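Local coordinates for phosphoribosylglycinamide synthetase (Anaerococcus prevotii, PDB 4DIM), which probably acts as an ATP-dependent ligase of the ATP-grasp family, related to phosphoribosylglycinamide synthetases, and is thought to bind a metal ion, at residues Leu13-Gly18 against Thr33-Met38. Sequence-based numbering, arbitrary orientation.
Sequences LGAGRG and TIAGTM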
ATOM      1  N   LEU A  13     -12.003  -6.540   7.080  1.00 83.90           N
ATOM      2  CA  LEU A  13     -11.697  -7.589   6.101  1.00 84.70           C
ATOM      3  C   LEU A  13     -10.216  -7.863   6.125  1.00 85.51           C
ATOM      4  O   LEU A  13      -9.435  -7.002   5.722  1.00 85.27           O
ATOM      5  CB  LEU A  13     -12.127  -7.186   4.689  1.00 85.60           C
ATOM      6  CG  LEU A  13     -13.620  -7.183   4.411  1.00 92.94           C
ATOM      7  CD1 LEU A  13     -14.277  -5.909   4.952  1.00 95.32           C
ATOM      8  CD2 LEU A  13     -13.887  -7.257   2.947  1.00 94.96           C
ATOM      9  N   GLY A  14      -9.852  -9.020   6.651  1.00 81.98           N
ATOM     10  CA  GLY A  14      -8.481  -9.472   6.778  1.00 81.65           C
ATOM     11  C   GLY A  14      -8.054  -9.407   8.218  1.00 89.76           C
ATOM     12  O   GLY A  14      -8.517  -8.526   8.941  1.00 90.32           O
ATOM     13  N   ALA A  15      -7.182 -10.350   8.663  1.00 88.75           N
ATOM     14  CA  ALA A  15      -6.657 -10.336  10.034  1.00 87.23           C
ATOM     15  C   ALA A  15      -5.237 -10.864  10.103  1.00 88.78           C
ATOM     16  O   ALA A  15      -4.923 -11.607  11.018  1.00 90.82           O
ATOM     17  CB  ALA A  15      -7.565 -11.107  10.964  1.00 89.16           C
ATOM     18  N   GLY A  16      -4.366 -10.370   9.223  1.00 84.64           N
ATOM     19  CA  GLY A  16      -2.934 -10.674   9.235  1.00 85.78           C
ATOM     20  C   GLY A  16      -2.110  -9.836  10.217  1.00 93.66           C
ATOM     21  O   GLY A  16      -2.580  -8.823  10.729  1.00 88.30           O
ATOM     22  N   ARG A  17      -0.847 -10.241  10.496  1.00100.74           N
ATOM     23  CA  ARG A  17       0.048  -9.466  11.413  1.00103.54           C
ATOM     24  C   ARG A  17       0.100  -7.972  11.024  1.00106.15           C
ATOM     25  O   ARG A  17       0.012  -7.104  11.892  1.00106.65           O
ATOM     26  CB  ARG A  17       1.482 -10.066  11.503  1.00105.95           C
ATOM     27  CG  ARG A  17       2.480  -9.607  10.430  1.00118.10           C
ATOM     28  CD  ARG A  17       3.687 -10.538  10.296  1.00126.46           C
ATOM     29  NE  ARG A  17       4.478 -10.213   9.100  1.00141.81           N
ATOM     30  CZ  ARG A  17       5.515 -10.920   8.640  1.00162.02           C
ATOM     31  NH1 ARG A  17       5.920 -12.020   9.275  1.00148.27           N
ATOM     32  NH2 ARG A  17       6.156 -10.529   7.542  1.00148.79           N
ATOM     33  N   GLY A  18       0.079  -7.692   9.733  1.00101.29           N
ATOM     34  CA  GLY A  18       0.077  -6.316   9.248  1.00 99.15           C
ATOM     35  C   GLY A  18      -1.234  -5.574   9.365  1.00 99.85           C
ATOM     36  O   GLY A  18      -1.356  -4.498   8.788  1.00 98.63           O
ATOM     37  N   THR A  33     -15.484  -5.422  17.125  1.00 90.77           N
ATOM     38  CA  THR A  33     -14.879  -5.843  15.878  1.00 88.23           C
ATOM     39  C   THR A  33     -15.256  -7.285  15.520  1.00 92.00           C
ATOM     40  O   THR A  33     -15.485  -8.143  16.373  1.00 91.02           O
ATOM     41  CB  THR A  33     -13.373  -5.603  15.886  1.00 97.28           C
ATOM     42  OG1 THR A  33     -12.784  -6.205  17.035  1.00106.01           O
ATOM     43  CG2 THR A  33     -13.048  -4.139  15.898  1.00 95.81           C
ATOM     44  N   ILE A  34     -15.366  -7.500  14.215  1.00 88.71           N
ATOM     45  CA  ILE A  34     -15.658  -8.760  13.598  1.00 89.26           C
ATOM     46  C   ILE A  34     -14.527  -8.988  12.631  1.00 91.57           C
ATOM     47  O   ILE A  34     -14.373  -8.199  11.701  1.00 88.54           O
ATOM     48  CB  ILE A  34     -17.041  -8.740  12.909  1.00 94.43           C
ATOM     49  CG1 ILE A  34     -18.169  -8.466  13.914  1.00 97.28           C
ATOM     50  CG2 ILE A  34     -17.292 -10.056  12.154  1.00 96.26           C
ATOM     51  CD1 ILE A  34     -19.037  -7.449  13.484  1.00101.44           C
ATOM     52  N   ALA A  35     -13.708 -10.017  12.879  1.00 90.37           N
ATOM     53  CA  ALA A  35     -12.628 -10.400  11.990  1.00 89.84           C
ATOM     54  C   ALA A  35     -13.166 -11.197  10.797  1.00 98.37           C
ATOM     55  O   ALA A  35     -13.591 -12.341  10.980  1.00 99.74           O
ATOM     56  CB  ALA A  35     -11.612 -11.235  12.748  1.00 90.91           C
ATOM     57  N   GLY A  36     -13.191 -10.575   9.609  1.00 96.68           N
ATOM     58  CA  GLY A  36     -13.585 -11.237   8.363  1.00 98.57           C
ATOM     59  C   GLY A  36     -12.357 -11.975   7.851  1.00103.35           C
ATOM     60  O   GLY A  36     -11.448 -11.338   7.311  1.00100.56           O
ATOM     61  N   THR A  37     -12.253 -13.294   8.092  1.00101.92           N
ATOM     62  CA  THR A  37     -11.012 -13.979   7.761  1.00102.23           C
ATOM     63  C   THR A  37     -11.180 -15.467   7.407  1.00112.81           C
ATOM     64  O   THR A  37     -12.281 -15.990   7.307  1.00113.51           O
ATOM     65  CB  THR A  37     -10.044 -13.812   8.958  1.00108.16           C
ATOM     66  OG1 THR A  37      -8.788 -14.416   8.650  1.00104.81           O
ATOM     67  CG2 THR A  37     -10.595 -14.405  10.273  1.00113.30           C
HETATM   68  N   MSE A  38     -10.043 -16.114   7.163  1.00113.69           N
HETATM   69  CA  MSE A  38      -9.939 -17.516   6.802  1.00118.09           C
HETATM   70  C   MSE A  38      -9.501 -18.272   8.083  1.00125.71           C
HETATM   71  O   MSE A  38      -8.925 -17.647   8.979  1.00123.47           O
HETATM   72  CB  MSE A  38      -8.909 -17.625   5.635  1.00120.43           C
HETATM   73  CG  MSE A  38      -9.297 -18.531   4.451  1.00129.96           C
HETATM   74 SE   MSE A  38     -11.112 -18.382   3.759  0.85140.43          SE
HETATM   75  CE  MSE A  38     -11.253 -20.124   2.825  1.00140.90           C
TER
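Leu13 and Gly36 pair as neighbours in parallel strands, in a beta-alpha-beta unit whose connecting helix is 20-29. The unit belongs to the four-stranded parallel sheet, consistent with the Rossmann-like N-terminal domain of ATP-grasp ligases. One backbone bond links the two segments. Gly14 N donates to Gly36 O at 2.9 Å, with an N-H...O angle of 156°. It forms just where strand 9-13 gives way to the glycine-rich loop before helix 20-29. Gly14 has a positive phi of 107°, an angle easily taken by glycine. On the other side of Leu13, its backbone bonds to Ala76 of the next strand.

Beyond Gly14, Ala15 CB turns back to the second strand. Ala15 CB lies 4.4 Å from Ala35 CB, and Tyr23 of helix 20-29 touches both alanines. Thr37 adds to this apolar patch. Thr37 CB meets Ala15 CB at 4.2 Å. From there the methyl branches off, and Thr37 CG2 lies 4.1 Å from Ala35 CB, two residues back on the same strand. OG1 is anti to the backbone N (chi1 -177°), which brings it to the next residue, Met38, modelled as selenomethionine. There Thr37 OG1 donates to a lone pair of Met38 O at 3.3 Å.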